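Aldose 1-epimerase (PDB 1LUR) probably interconverts the alpha and beta anomers of aldoses such as galactose, in the manner of the galactose mutarotases. Local coordinates at residues Thr170-Trp175 against Ala299-Pro304; Val183-Leu188 against Gly221-Glu226; Phe195-Asp200 against Ala207-Thr212; Leu235-Asp240 against Ile276-Ser281. One frame throughout, in Å; residues are numbered along the deposited sequence.

Interaction 1: Thr170-Trp175 against Ala299-Pro304; sequences TNHAYW and ALAIEP
W175 lays its indole against I302, whose CG1 approaches ring atom CD1 to 3.7 Å, the two side chains crossing at about a right angle. CG of W175 stands anti to its own carbonyl carbon (chi1 -54°), beside the backbone N, which sets the ring with its edge toward L300 O, in plane. Beside the indole the backbones pair: W175 N donates to L300 O at 2.8 Å, and L300 N returns a bond to W175 O. A water bridges N171 OD1 and I302 O and takes a weak bond from W175 NE1. These antiparallel strands are neighbours in a seven-stranded sheet of the beta-sandwich fold of the galactose mutarotases, whose sugar site characteristically includes a histidine and a glutamate, a pair to which H172 and E303 probably correspond. The E303 carboxylate lies over one face of the H172 imidazole, CD offset toward the rim and the planes 43° apart; OE1 comes within 3.1 Å of NE2, at a poor angle for a hydrogen bond. An alanine at H172 would remove this ring and is likely to leave the E303 carboxylate freer to turn. Farther along, the buried T170 OG1 donates to P304 O at 2.6 Å from above the carbonyl plane.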
loop_
_atom_site.group_PDB
_atom_site.type_symbol
_atom_site.label_atom_id
_atom_site.label_comp_id
_atom_site.label_asym_id
_atom_site.label_seq_id
_atom_site.Cartn_x
_atom_site.Cartn_y
_atom_site.Cartn_z
ATOM N N THR A 170 -0.443 2.460 -5.076
ATOM C CA THR A 170 -0.763 2.059 -3.710
ATOM C C THR A 170 0.445 2.329 -2.829
ATOM O O THR A 170 1.507 2.722 -3.322
ATOM C CB THR A 170 -1.161 0.571 -3.548
ATOM O OG1 THR A 170 -1.833 0.418 -2.286
ATOM C CG2 THR A 170 0.067 -0.349 -3.544
ATOM N N ASN A 171 0.255 2.165 -1.522
ATOM C CA ASN A 171 1.313 2.368 -0.533
ATOM C C ASN A 171 1.491 0.983 0.074
ATOM O O ASN A 171 0.519 0.356 0.498
ATOM C CB ASN A 171 0.897 3.371 0.539
ATOM C CG ASN A 171 1.908 3.459 1.658
ATOM O OD1 ASN A 171 1.852 2.693 2.617
ATOM N ND2 ASN A 171 2.866 4.369 1.520
ATOM N N HIS A 172 2.727 0.507 0.127
ATOM C CA HIS A 172 2.982 -0.819 0.667
ATOM C C HIS A 172 3.529 -0.919 2.089
ATOM O O HIS A 172 4.398 -1.748 2.365
ATOM C CB HIS A 172 3.917 -1.564 -0.294
ATOM C CG HIS A 172 3.669 -3.041 -0.355
ATOM N ND1 HIS A 172 3.851 -3.875 0.730
ATOM C CD2 HIS A 172 3.240 -3.830 -1.369
ATOM C CE1 HIS A 172 3.542 -5.114 0.385
ATOM N NE2 HIS A 172 3.170 -5.115 -0.883
ATOM N N ALA A 173 3.023 -0.095 2.999
ATOM C CA ALA A 173 3.502 -0.143 4.380
ATOM C C ALA A 173 2.946 -1.368 5.103
ATOM O O ALA A 173 1.770 -1.700 4.966
ATOM C CB ALA A 173 3.094 1.126 5.119
ATOM N N TYR A 174 3.810 -2.046 5.854
ATOM C CA TYR A 174 3.436 -3.235 6.619
ATOM C C TYR A 174 3.156 -2.726 8.032
ATOM O O TYR A 174 4.036 -2.136 8.660
ATOM C CB TYR A 174 4.589 -4.240 6.676
ATOM C CG TYR A 174 4.871 -5.006 5.397
ATOM C CD1 TYR A 174 5.397 -4.371 4.268
ATOM C CD2 TYR A 174 4.671 -6.386 5.340
ATOM C CE1 TYR A 174 5.723 -5.100 3.118
ATOM C CE2 TYR A 174 4.991 -7.119 4.200
ATOM C CZ TYR A 174 5.516 -6.475 3.095
ATOM O OH TYR A 174 5.830 -7.215 1.975
ATOM N N TRP A 175 1.948 -2.966 8.535
ATOM C CA TRP A 175 1.585 -2.507 9.871
ATOM C C TRP A 175 1.585 -3.529 11.004
ATOM O O TRP A 175 1.161 -4.670 10.844
ATOM C CB TRP A 175 0.217 -1.826 9.824
ATOM C CG TRP A 175 0.130 -0.724 8.820
ATOM C CD1 TRP A 175 -0.182 -0.845 7.495
ATOM C CD2 TRP A 175 0.381 0.670 9.047
ATOM N NE1 TRP A 175 -0.142 0.386 6.884
ATOM C CE2 TRP A 175 0.201 1.333 7.813
ATOM C CE3 TRP A 175 0.742 1.422 10.174
ATOM C CZ2 TRP A 175 0.370 2.716 7.674
ATOM C CZ3 TRP A 175 0.908 2.796 10.034
ATOM C CH2 TRP A 175 0.722 3.426 8.793
ATOM N N ALA A 299 3.488 -8.696 10.182
ATOM C CA ALA A 299 2.663 -7.503 10.071
ATOM C C ALA A 299 1.527 -7.666 9.077
ATOM O O ALA A 299 1.316 -8.739 8.506
ATOM C CB ALA A 299 3.525 -6.305 9.681
ATOM N N LEU A 300 0.784 -6.584 8.888
ATOM C CA LEU A 300 -0.335 -6.582 7.968
ATOM C C LEU A 300 -0.130 -5.472 6.949
ATOM O O LEU A 300 -0.180 -4.289 7.293
ATOM C CB LEU A 300 -1.648 -6.344 8.711
ATOM C CG LEU A 300 -2.897 -6.272 7.827
ATOM C CD1 LEU A 300 -3.170 -7.640 7.223
ATOM C CD2 LEU A 300 -4.092 -5.810 8.643
ATOM N N ALA A 301 0.128 -5.857 5.703
ATOM C CA ALA A 301 0.330 -4.876 4.648
ATOM C C ALA A 301 -1.061 -4.400 4.272
ATOM O O ALA A 301 -1.944 -5.204 3.983
ATOM C CB ALA A 301 1.018 -5.513 3.447
ATOM N N ILE A 302 -1.262 -3.089 4.307
ATOM C CA ILE A 302 -2.550 -2.504 3.970
ATOM C C ILE A 302 -2.291 -1.647 2.740
ATOM O O ILE A 302 -1.602 -0.627 2.815
ATOM C CB ILE A 302 -3.087 -1.656 5.143
ATOM C CG1 ILE A 302 -3.247 -2.547 6.382
ATOM C CG2 ILE A 302 -4.415 -1.036 4.769
ATOM C CD1 ILE A 302 -3.816 -1.836 7.610
ATOM N N GLU A 303 -2.845 -2.073 1.610
ATOM C CA GLU A 303 -2.663 -1.363 0.350
ATOM C C GLU A 303 -3.928 -0.908 -0.364
ATOM O O GLU A 303 -4.533 -1.674 -1.119
ATOM C CB GLU A 303 -1.850 -2.258 -0.595
ATOM C CG GLU A 303 -0.917 -3.213 0.143
ATOM C CD GLU A 303 -0.253 -4.250 -0.753
ATOM O OE1 GLU A 303 0.142 -5.311 -0.229
ATOM O OE2 GLU A 303 -0.111 -4.013 -1.969
ATOM N N PRO A 304 -4.357 0.343 -0.118
ATOM C CA PRO A 304 -5.555 0.887 -0.767
ATOM C C PRO A 304 -5.159 0.993 -2.236
ATOM O O PRO A 304 -4.119 1.564 -2.546
ATOM C CB PRO A 304 -5.711 2.251 -0.110
ATOM C CG PRO A 304 -5.191 2.002 1.284
ATOM C CD PRO A 304 -3.941 1.192 1.013
HETATM O O HOH W 1 -0.508 1.521 3.717
#

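Interaction 2: Val183-Leu188 against Gly221-Glu226; sequences VAEHFL and GKQLKE
F187 and Q223 face each other as a non-hydrogen-bonded antiparallel pair, and next to them L188 and K222 form a hydrogen-bonded one, L188 N giving a 2.7 Å bond to K222 O and K222 N answering to L188 O. Past Q223 the chain turns, yet two more amides stay engaged: L224 N donates to H186 O, and K225 N to A184 O on a lone pair in the carbonyl plane. Q223 does double duty. Its CG sits over one face of the F187 ring, 3.5 Å from the centroid, in a CH-pi contact, while its amide NE2 donates to E185 O at 3.0 Å and adds a weak bond to E185 OE1. With CG anti to its carbonyl carbon (chi1 -70°) and an extended chain beyond, the glutamine runs past the ring to reach that carbonyl. L224 fills the other side: its CD1 presses on V183 CG2 at 3.4 Å, tighter than usual, and its CD2 meets L188 CD2 at 3.7 Å. At the solvent rim E185 crosses the aliphatic part of K225 at a slant, OE2 3.2 Å from CD, whereas NZ stays 4.9 Å from that oxygen, too far for a salt bridge. The whole is a short outermost strand, 222-223, added to 187-192 at the edge of a nine-stranded antiparallel sheet and finished by a type I beta turn from Q223 to E226.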
loop_
_atom_site.group_PDB
_atom_site.type_symbol
_atom_site.label_atom_id
_atom_site.label_comp_id
_atom_site.label_asym_id
_atom_site.label_seq_id
_atom_site.Cartn_x
_atom_site.Cartn_y
_atom_site.Cartn_z
ATOM N N VAL A 183 0.722 -10.544 14.053
ATOM C CA VAL A 183 -0.490 -9.746 14.219
ATOM C C VAL A 183 -1.731 -10.626 14.296
ATOM O O VAL A 183 -2.844 -10.166 14.048
ATOM C CB VAL A 183 -0.673 -8.737 13.049
ATOM C CG1 VAL A 183 0.467 -7.725 13.044
ATOM C CG2 VAL A 183 -0.731 -9.481 11.721
ATOM N N ALA A 184 -1.540 -11.893 14.645
ATOM C CA ALA A 184 -2.658 -12.824 14.749
ATOM C C ALA A 184 -3.703 -12.338 15.749
ATOM O O ALA A 184 -4.905 -12.521 15.544
ATOM C CB ALA A 184 -2.151 -14.198 15.158
ATOM N N GLU A 185 -3.241 -11.708 16.824
ATOM C CA GLU A 185 -4.142 -11.200 17.856
ATOM C C GLU A 185 -4.790 -9.856 17.527
ATOM O O GLU A 185 -5.786 -9.477 18.146
ATOM C CB GLU A 185 -3.397 -11.112 19.190
ATOM C CG GLU A 185 -2.921 -12.464 19.710
ATOM C CD GLU A 185 -4.071 -13.399 20.048
ATOM O OE1 GLU A 185 -4.822 -13.101 21.004
ATOM O OE2 GLU A 185 -4.229 -14.428 19.356
ATOM N N HIS A 186 -4.234 -9.134 16.558
ATOM C CA HIS A 186 -4.796 -7.842 16.181
ATOM C C HIS A 186 -6.227 -8.016 15.692
ATOM O O HIS A 186 -6.576 -9.047 15.114
ATOM C CB HIS A 186 -3.976 -7.196 15.065
ATOM C CG HIS A 186 -2.715 -6.547 15.530
ATOM N ND1 HIS A 186 -1.706 -7.242 16.159
ATOM C CD2 HIS A 186 -2.287 -5.266 15.433
ATOM C CE1 HIS A 186 -0.708 -6.419 16.427
ATOM N NE2 HIS A 186 -1.035 -5.214 15.996
ATOM N N PHE A 187 -7.057 -7.008 15.931
ATOM C CA PHE A 187 -8.445 -7.061 15.502
ATOM C C PHE A 187 -8.563 -6.262 14.217
ATOM O O PHE A 187 -7.880 -5.250 14.039
ATOM C CB PHE A 187 -9.370 -6.450 16.552
ATOM C CG PHE A 187 -9.672 -7.359 17.709
ATOM C CD1 PHE A 187 -8.691 -7.677 18.642
ATOM C CD2 PHE A 187 -10.946 -7.889 17.870
ATOM C CE1 PHE A 187 -8.978 -8.508 19.722
ATOM C CE2 PHE A 187 -11.244 -8.719 18.945
ATOM C CZ PHE A 187 -10.256 -9.027 19.873
ATOM N N LEU A 188 -9.429 -6.716 13.321
ATOM C CA LEU A 188 -9.625 -6.027 12.057
ATOM C C LEU A 188 -11.100 -6.004 11.706
ATOM O O LEU A 188 -11.799 -7.010 11.844
ATOM C CB LEU A 188 -8.834 -6.725 10.945
ATOM C CG LEU A 188 -8.807 -6.065 9.563
ATOM C CD1 LEU A 188 -8.163 -4.683 9.651
ATOM C CD2 LEU A 188 -8.026 -6.953 8.599
ATOM N N GLY A 221 -15.572 -7.373 12.759
ATOM C CA GLY A 221 -14.361 -7.126 13.520
ATOM C C GLY A 221 -13.911 -8.343 14.303
ATOM O O GLY A 221 -14.534 -8.717 15.296
ATOM N N LYS A 222 -12.827 -8.965 13.858
ATOM C CA LYS A 222 -12.297 -10.145 14.525
ATOM C C LYS A 222 -10.776 -10.120 14.491
ATOM O O LYS A 222 -10.175 -9.238 13.881
ATOM C CB LYS A 222 -12.796 -11.418 13.839
ATOM C CG LYS A 222 -12.313 -11.583 12.400
ATOM C CD LYS A 222 -12.361 -13.047 11.979
ATOM C CE LYS A 222 -11.908 -13.255 10.540
ATOM N NZ LYS A 222 -12.877 -12.700 9.557
ATOM N N GLN A 223 -10.151 -11.091 15.147
ATOM C CA GLN A 223 -8.698 -11.159 15.170
ATOM C C GLN A 223 -8.217 -11.862 13.910
ATOM O O GLN A 223 -8.864 -12.790 13.421
ATOM C CB GLN A 223 -8.217 -11.909 16.409
ATOM C CG GLN A 223 -8.425 -11.151 17.707
ATOM C CD GLN A 223 -8.138 -12.007 18.919
ATOM O OE1 GLN A 223 -8.834 -12.992 19.169
ATOM N NE2 GLN A 223 -7.108 -11.647 19.675
ATOM N N LEU A 224 -7.079 -11.418 13.389
ATOM C CA LEU A 224 -6.515 -12.005 12.181
ATOM C C LEU A 224 -6.268 -13.505 12.280
ATOM O O LEU A 224 -6.420 -14.221 11.293
ATOM C CB LEU A 224 -5.216 -11.287 11.811
ATOM C CG LEU A 224 -5.413 -9.837 11.369
ATOM C CD1 LEU A 224 -4.064 -9.195 11.111
ATOM C CD2 LEU A 224 -6.281 -9.796 10.118
ATOM N N LYS A 225 -5.898 -13.981 13.465
ATOM C CA LYS A 225 -5.638 -15.406 13.650
ATOM C C LYS A 225 -6.803 -16.267 13.169
ATOM O O LYS A 225 -6.646 -17.467 12.948
ATOM C CB LYS A 225 -5.351 -15.722 15.123
ATOM C CG LYS A 225 -6.507 -15.438 16.074
ATOM C CD LYS A 225 -6.217 -15.985 17.466
ATOM C CE LYS A 225 -7.312 -15.612 18.458
ATOM N NZ LYS A 225 -8.675 -16.021 18.001
ATOM N N GLU A 226 -7.968 -15.654 12.995
ATOM C CA GLU A 226 -9.134 -16.395 12.541
ATOM C C GLU A 226 -9.294 -16.392 11.023
ATOM O O GLU A 226 -9.990 -15.549 10.457
ATOM C CB GLU A 226 -10.390 -15.837 13.212
ATOM C CG GLU A 226 -10.254 -15.732 14.727
ATOM C CD GLU A 226 -11.588 -15.662 15.442
ATOM O OE1 GLU A 226 -12.394 -14.757 15.134
ATOM O OE2 GLU A 226 -11.829 -16.519 16.319
#

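Interaction 3: Phe195-Asp200 against Ala207-Thr212; sequences FVEVDD and AIRSVT
Three backbone bonds join F195 and E197 to A207 and R209. F195 N donates to R209 O at 2.8 Å and R209 N to F195 O at 2.9 Å, both nearly straight on to the carbonyl, and E197 N adds a longer bond to A207 O. A water donates to both E197 O and A207 O. Among carbon contacts, R209 CB lies over one face of the F195 ring, 3.5 Å from CE2, and F195 CZ in turn sits over the guanidinium, the two planes 51° apart. On the opposite face of the strand pair V196 CG2 meets I208 CD1 at 3.9 Å. Charge plays a lesser part: E197 OE1 touches R209 CD but stays 4.5 Å from NE, beyond a salt bridge, and OE2 is held by T205 OG1. Strand 207-210 is the outermost in its sheet, with 194-198 between it and 238-243; V196 bonds through its backbone to D240, and F216 meets the F195 ring edge-to-face.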
loop_
_atom_site.group_PDB
_atom_site.type_symbol
_atom_site.label_atom_id
_atom_site.label_comp_id
_atom_site.label_asym_id
_atom_site.label_seq_id
_atom_site.Cartn_x
_atom_site.Cartn_y
_atom_site.Cartn_z
ATOM N N PHE A 195 -14.715 -9.889 -2.206
ATOM C CA PHE A 195 -13.267 -9.936 -2.323
ATOM C C PHE A 195 -12.905 -10.455 -3.709
ATOM O O PHE A 195 -13.718 -11.111 -4.367
ATOM C CB PHE A 195 -12.635 -10.792 -1.217
ATOM C CG PHE A 195 -12.813 -12.278 -1.385
ATOM C CD1 PHE A 195 -11.813 -13.048 -1.967
ATOM C CD2 PHE A 195 -13.948 -12.918 -0.891
ATOM C CE1 PHE A 195 -11.932 -14.439 -2.050
ATOM C CE2 PHE A 195 -14.080 -14.308 -0.968
ATOM C CZ PHE A 195 -13.070 -15.070 -1.546
ATOM N N VAL A 196 -11.697 -10.128 -4.156
ATOM C CA VAL A 196 -11.223 -10.552 -5.460
ATOM C C VAL A 196 -10.586 -11.934 -5.388
ATOM O O VAL A 196 -9.603 -12.142 -4.686
ATOM C CB VAL A 196 -10.197 -9.532 -6.016
ATOM C CG1 VAL A 196 -9.652 -9.996 -7.360
ATOM C CG2 VAL A 196 -10.860 -8.178 -6.155
ATOM N N GLU A 197 -11.152 -12.881 -6.125
ATOM C CA GLU A 197 -10.636 -14.243 -6.141
ATOM C C GLU A 197 -9.269 -14.319 -6.828
ATOM O O GLU A 197 -9.030 -13.653 -7.834
ATOM C CB GLU A 197 -11.633 -15.148 -6.860
ATOM C CG GLU A 197 -11.188 -16.582 -7.037
ATOM C CD GLU A 197 -12.215 -17.376 -7.804
ATOM O OE1 GLU A 197 -13.257 -17.720 -7.210
ATOM O OE2 GLU A 197 -11.994 -17.629 -9.008
ATOM N N VAL A 198 -8.374 -15.127 -6.273
ATOM C CA VAL A 198 -7.036 -15.290 -6.834
ATOM C C VAL A 198 -6.708 -16.769 -6.950
ATOM O O VAL A 198 -7.318 -17.600 -6.273
ATOM C CB VAL A 198 -5.960 -14.627 -5.949
ATOM C CG1 VAL A 198 -6.214 -13.136 -5.857
ATOM C CG2 VAL A 198 -5.956 -15.265 -4.568
ATOM N N ASP A 199 -5.749 -17.095 -7.812
ATOM C CA ASP A 199 -5.348 -18.483 -8.007
ATOM C C ASP A 199 -4.185 -18.855 -7.094
ATOM O O ASP A 199 -3.886 -18.140 -6.137
ATOM C CB ASP A 199 -4.971 -18.746 -9.473
ATOM C CG ASP A 199 -3.847 -17.851 -9.967
ATOM O OD1 ASP A 199 -2.984 -17.459 -9.150
ATOM O OD2 ASP A 199 -3.818 -17.559 -11.185
ATOM N N ASP A 200 -3.535 -19.973 -7.404
ATOM C CA ASP A 200 -2.399 -20.469 -6.623
ATOM C C ASP A 200 -1.238 -19.480 -6.556
ATOM O O ASP A 200 -0.538 -19.400 -5.545
ATOM C CB ASP A 200 -1.878 -21.781 -7.223
ATOM C CG ASP A 200 -2.975 -22.620 -7.842
ATOM O OD1 ASP A 200 -3.649 -22.121 -8.774
ATOM O OD2 ASP A 200 -3.157 -23.779 -7.406
ATOM N N ALA A 207 -12.787 -13.228 -11.115
ATOM C CA ALA A 207 -14.017 -13.499 -10.383
ATOM C C ALA A 207 -14.080 -12.707 -9.079
ATOM O O ALA A 207 -13.052 -12.411 -8.469
ATOM C CB ALA A 207 -14.122 -14.992 -10.079
ATOM N N ILE A 208 -15.295 -12.353 -8.671
ATOM C CA ILE A 208 -15.514 -11.607 -7.439
ATOM C C ILE A 208 -16.352 -12.537 -6.577
ATOM O O ILE A 208 -17.352 -13.091 -7.044
ATOM C CB ILE A 208 -16.309 -10.304 -7.669
ATOM C CG1 ILE A 208 -15.536 -9.366 -8.602
ATOM C CG2 ILE A 208 -16.573 -9.618 -6.329
ATOM C CD1 ILE A 208 -14.199 -8.917 -8.060
ATOM N N ARG A 209 -15.942 -12.715 -5.330
ATOM C CA ARG A 209 -16.670 -13.589 -4.429
ATOM C C ARG A 209 -17.180 -12.860 -3.207
ATOM O O ARG A 209 -16.526 -11.950 -2.683
ATOM C CB ARG A 209 -15.785 -14.751 -3.978
ATOM C CG ARG A 209 -15.579 -15.831 -5.025
ATOM C CD ARG A 209 -14.780 -16.994 -4.450
ATOM N NE ARG A 209 -15.414 -17.526 -3.249
ATOM C CZ ARG A 209 -14.892 -18.482 -2.486
ATOM N NH1 ARG A 209 -13.721 -19.016 -2.802
ATOM N NH2 ARG A 209 -15.538 -18.900 -1.404
ATOM N N SER A 210 -18.365 -13.270 -2.769
ATOM C CA SER A 210 -18.991 -12.682 -1.603
ATOM C C SER A 210 -18.135 -13.102 -0.429
ATOM O O SER A 210 -17.521 -14.170 -0.442
ATOM C CB SER A 210 -20.411 -13.227 -1.425
ATOM O OG SER A 210 -20.888 -12.978 -0.113
ATOM N N VAL A 211 -18.086 -12.263 0.591
ATOM C CA VAL A 211 -17.294 -12.583 1.757
ATOM C C VAL A 211 -18.126 -13.412 2.736
ATOM O O VAL A 211 -17.585 -14.092 3.605
ATOM C CB VAL A 211 -16.818 -11.302 2.457
ATOM C CG1 VAL A 211 -17.968 -10.643 3.208
ATOM C CG2 VAL A 211 -15.689 -11.635 3.374
ATOM N N THR A 212 -19.445 -13.352 2.582
ATOM C CA THR A 212 -20.357 -14.092 3.454
ATOM C C THR A 212 -19.960 -15.555 3.618
ATOM O O THR A 212 -19.692 -16.249 2.640
ATOM C CB THR A 212 -21.806 -14.042 2.925
ATOM O OG1 THR A 212 -22.233 -12.678 2.828
ATOM C CG2 THR A 212 -22.744 -14.794 3.867
HETATM O O HOH W 2 -10.518 -12.021 -9.636
#

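Interaction 4: Leu235-Asp240 against Ile276-Ser281; sequences LDLDND and IHLYAS
H277 carries the polar heart of this buried contact, its imidazole clasped at the edge between two aspartates. With CG anti to its backbone N (chi1 -175°), the ring turns NE2 to D238 OD1, in a very short hydrogen bond of 2.5 Å whose exact length is doubtful, and ND1 to D240 OD1 at 2.7 Å. Both carboxylates stand steeply to the ring, that of D240 at 78°. Next to it the D238 carboxylate also lies by the Y279 ring, CG 3.5 Å from CD1. Apolar packing is tight too, where the strands give way to loop: L237 CB presses on A280 CB at 3.4 Å, and L237 CD2 meets L278 CB at 3.7 Å. D238 and N239 both face L278, a classic beta bulge, with L278 N bonded to N239 O and A280 N to L237 O. The contact thins toward its start, where L235, partly exposed, meets A280 of the facing segment, CB to CB at 3.9 Å, and exposed D236 turns its CB away from that segment. A leucine in place of H277 would probably leave D238 OD1 without its N-H mate and D240, which keeps the backbone of S308 as a donor to OD2, with one donor fewer. Gripped through both ring nitrogens, H277 has its rotation fixed and ties D238 and D240 together across the strand pair, beside E303 of the neighbouring strand.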
loop_
_atom_site.group_PDB
_atom_site.type_symbol
_atom_site.label_atom_id
_atom_site.label_comp_id
_atom_site.label_asym_id
_atom_site.label_seq_id
_atom_site.Cartn_x
_atom_site.Cartn_y
_atom_site.Cartn_z
ATOM N N LEU A 235 -1.351 -17.504 8.477
ATOM C CA LEU A 235 -2.399 -16.721 7.835
ATOM C C LEU A 235 -1.915 -16.387 6.430
ATOM O O LEU A 235 -0.911 -15.696 6.263
ATOM C CB LEU A 235 -2.659 -15.436 8.622
ATOM C CG LEU A 235 -3.178 -15.632 10.049
ATOM C CD1 LEU A 235 -3.329 -14.290 10.748
ATOM C CD2 LEU A 235 -4.508 -16.363 9.999
ATOM N N ASP A 236 -2.621 -16.890 5.423
ATOM C CA ASP A 236 -2.240 -16.635 4.039
ATOM C C ASP A 236 -3.048 -15.517 3.404
ATOM O O ASP A 236 -3.345 -15.555 2.211
ATOM C CB ASP A 236 -2.372 -17.911 3.200
ATOM C CG ASP A 236 -3.754 -18.526 3.280
ATOM O OD1 ASP A 236 -4.754 -17.798 3.089
ATOM O OD2 ASP A 236 -3.841 -19.747 3.523
ATOM N N LEU A 237 -3.407 -14.522 4.206
ATOM C CA LEU A 237 -4.178 -13.399 3.700
ATOM C C LEU A 237 -3.299 -12.667 2.692
ATOM O O LEU A 237 -2.114 -12.451 2.941
ATOM C CB LEU A 237 -4.552 -12.461 4.847
ATOM C CG LEU A 237 -5.420 -11.256 4.491
ATOM C CD1 LEU A 237 -6.736 -11.720 3.888
ATOM C CD2 LEU A 237 -5.660 -10.432 5.742
ATOM N N ASP A 238 -3.881 -12.297 1.557
ATOM C CA ASP A 238 -3.152 -11.593 0.505
ATOM C C ASP A 238 -4.119 -11.436 -0.652
ATOM O O ASP A 238 -3.870 -11.915 -1.761
ATOM C CB ASP A 238 -1.920 -12.409 0.081
ATOM C CG ASP A 238 -1.131 -11.749 -1.040
ATOM O OD1 ASP A 238 -1.202 -10.508 -1.177
ATOM O OD2 ASP A 238 -0.422 -12.473 -1.773
ATOM N N ASN A 239 -5.229 -10.757 -0.376
ATOM C CA ASN A 239 -6.269 -10.521 -1.368
ATOM C C ASN A 239 -6.808 -9.105 -1.356
ATOM O O ASN A 239 -6.530 -8.317 -0.448
ATOM C CB ASN A 239 -7.459 -11.452 -1.120
ATOM C CG ASN A 239 -7.061 -12.903 -1.040
ATOM O OD1 ASN A 239 -7.437 -13.702 -1.895
ATOM N ND2 ASN A 239 -6.296 -13.258 -0.008
ATOM N N ASP A 240 -7.613 -8.822 -2.372
ATOM C CA ASP A 240 -8.258 -7.536 -2.570
ATOM C C ASP A 240 -9.628 -7.589 -1.890
ATOM O O ASP A 240 -10.432 -8.472 -2.191
ATOM C CB ASP A 240 -8.512 -7.295 -4.059
ATOM C CG ASP A 240 -7.292 -6.808 -4.813
ATOM O OD1 ASP A 240 -6.145 -7.089 -4.403
ATOM O OD2 ASP A 240 -7.505 -6.149 -5.849
ATOM N N ILE A 276 -8.963 -2.496 -0.952
ATOM C CA ILE A 276 -7.841 -2.444 -0.042
ATOM C C ILE A 276 -7.245 -3.837 -0.035
ATOM O O ILE A 276 -7.895 -4.798 0.388
ATOM C CB ILE A 276 -8.250 -2.075 1.394
ATOM C CG1 ILE A 276 -8.795 -0.645 1.437
ATOM C CG2 ILE A 276 -7.059 -2.242 2.314
ATOM C CD1 ILE A 276 -9.156 -0.157 2.835
ATOM N N HIS A 277 -6.019 -3.952 -0.524
ATOM C CA HIS A 277 -5.354 -5.243 -0.561
ATOM C C HIS A 277 -4.707 -5.517 0.786
ATOM O O HIS A 277 -3.888 -4.726 1.262
ATOM C CB HIS A 277 -4.278 -5.275 -1.644
ATOM C CG HIS A 277 -3.642 -6.617 -1.811
ATOM N ND1 HIS A 277 -4.247 -7.646 -2.498
ATOM C CD2 HIS A 277 -2.472 -7.114 -1.344
ATOM C CE1 HIS A 277 -3.478 -8.719 -2.449
ATOM N NE2 HIS A 277 -2.395 -8.423 -1.753
ATOM N N LEU A 278 -5.078 -6.639 1.393
ATOM C CA LEU A 278 -4.548 -7.035 2.685
ATOM C C LEU A 278 -3.601 -8.215 2.513
ATOM O O LEU A 278 -3.976 -9.237 1.942
ATOM C CB LEU A 278 -5.688 -7.443 3.622
ATOM C CG LEU A 278 -6.832 -6.440 3.805
ATOM C CD1 LEU A 278 -7.956 -7.071 4.617
ATOM C CD2 LEU A 278 -6.300 -5.188 4.491
ATOM N N TYR A 279 -2.376 -8.061 2.998
ATOM C CA TYR A 279 -1.373 -9.115 2.906
ATOM C C TYR A 279 -0.854 -9.412 4.311
ATOM O O TYR A 279 -0.183 -8.582 4.929
ATOM C CB TYR A 279 -0.225 -8.685 1.987
ATOM C CG TYR A 279 0.952 -9.631 1.989
ATOM C CD1 TYR A 279 0.779 -10.996 1.766
ATOM C CD2 TYR A 279 2.245 -9.159 2.210
ATOM C CE1 TYR A 279 1.872 -11.868 1.763
ATOM C CE2 TYR A 279 3.336 -10.020 2.212
ATOM C CZ TYR A 279 3.143 -11.371 1.987
ATOM O OH TYR A 279 4.225 -12.220 1.993
ATOM N N ALA A 280 -1.168 -10.608 4.803
ATOM C CA ALA A 280 -0.757 -11.041 6.134
ATOM C C ALA A 280 0.734 -11.289 6.343
ATOM O O ALA A 280 1.126 -11.903 7.338
ATOM C CB ALA A 280 -1.554 -12.280 6.540
ATOM N N SER A 281 1.565 -10.838 5.409
ATOM C CA SER A 281 3.009 -11.017 5.532
ATOM C C SER A 281 3.477 -12.470 5.704
ATOM O O SER A 281 4.453 -12.741 6.404
ATOM C CB SER A 281 3.499 -10.160 6.708
ATOM O OG SER A 281 4.884 -10.316 6.946
#

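Interactions 1, 4 and 3 share one seven-stranded antiparallel sheet and march across it: 170-175, 300-305, 275-279, 238-243, 194-198, 207-210. Centres of interactions 1 and 4 lie about 9 Å apart, those of 4 and 3 about 12 Å, and backbone contacts such as E303 O to H277 N and V196 N to D240 O join them. Interaction 2 belongs to the edge of the nine-stranded sheet, its L188 and L224 packing on L300, L278 and L235. Along the chain, interaction 1 opens first and closes last, with 2 enclosing 3 and 4 following, so the central pairing unites distant parts of the chain, and the fold places H172, E303 and H277 close together near its middle.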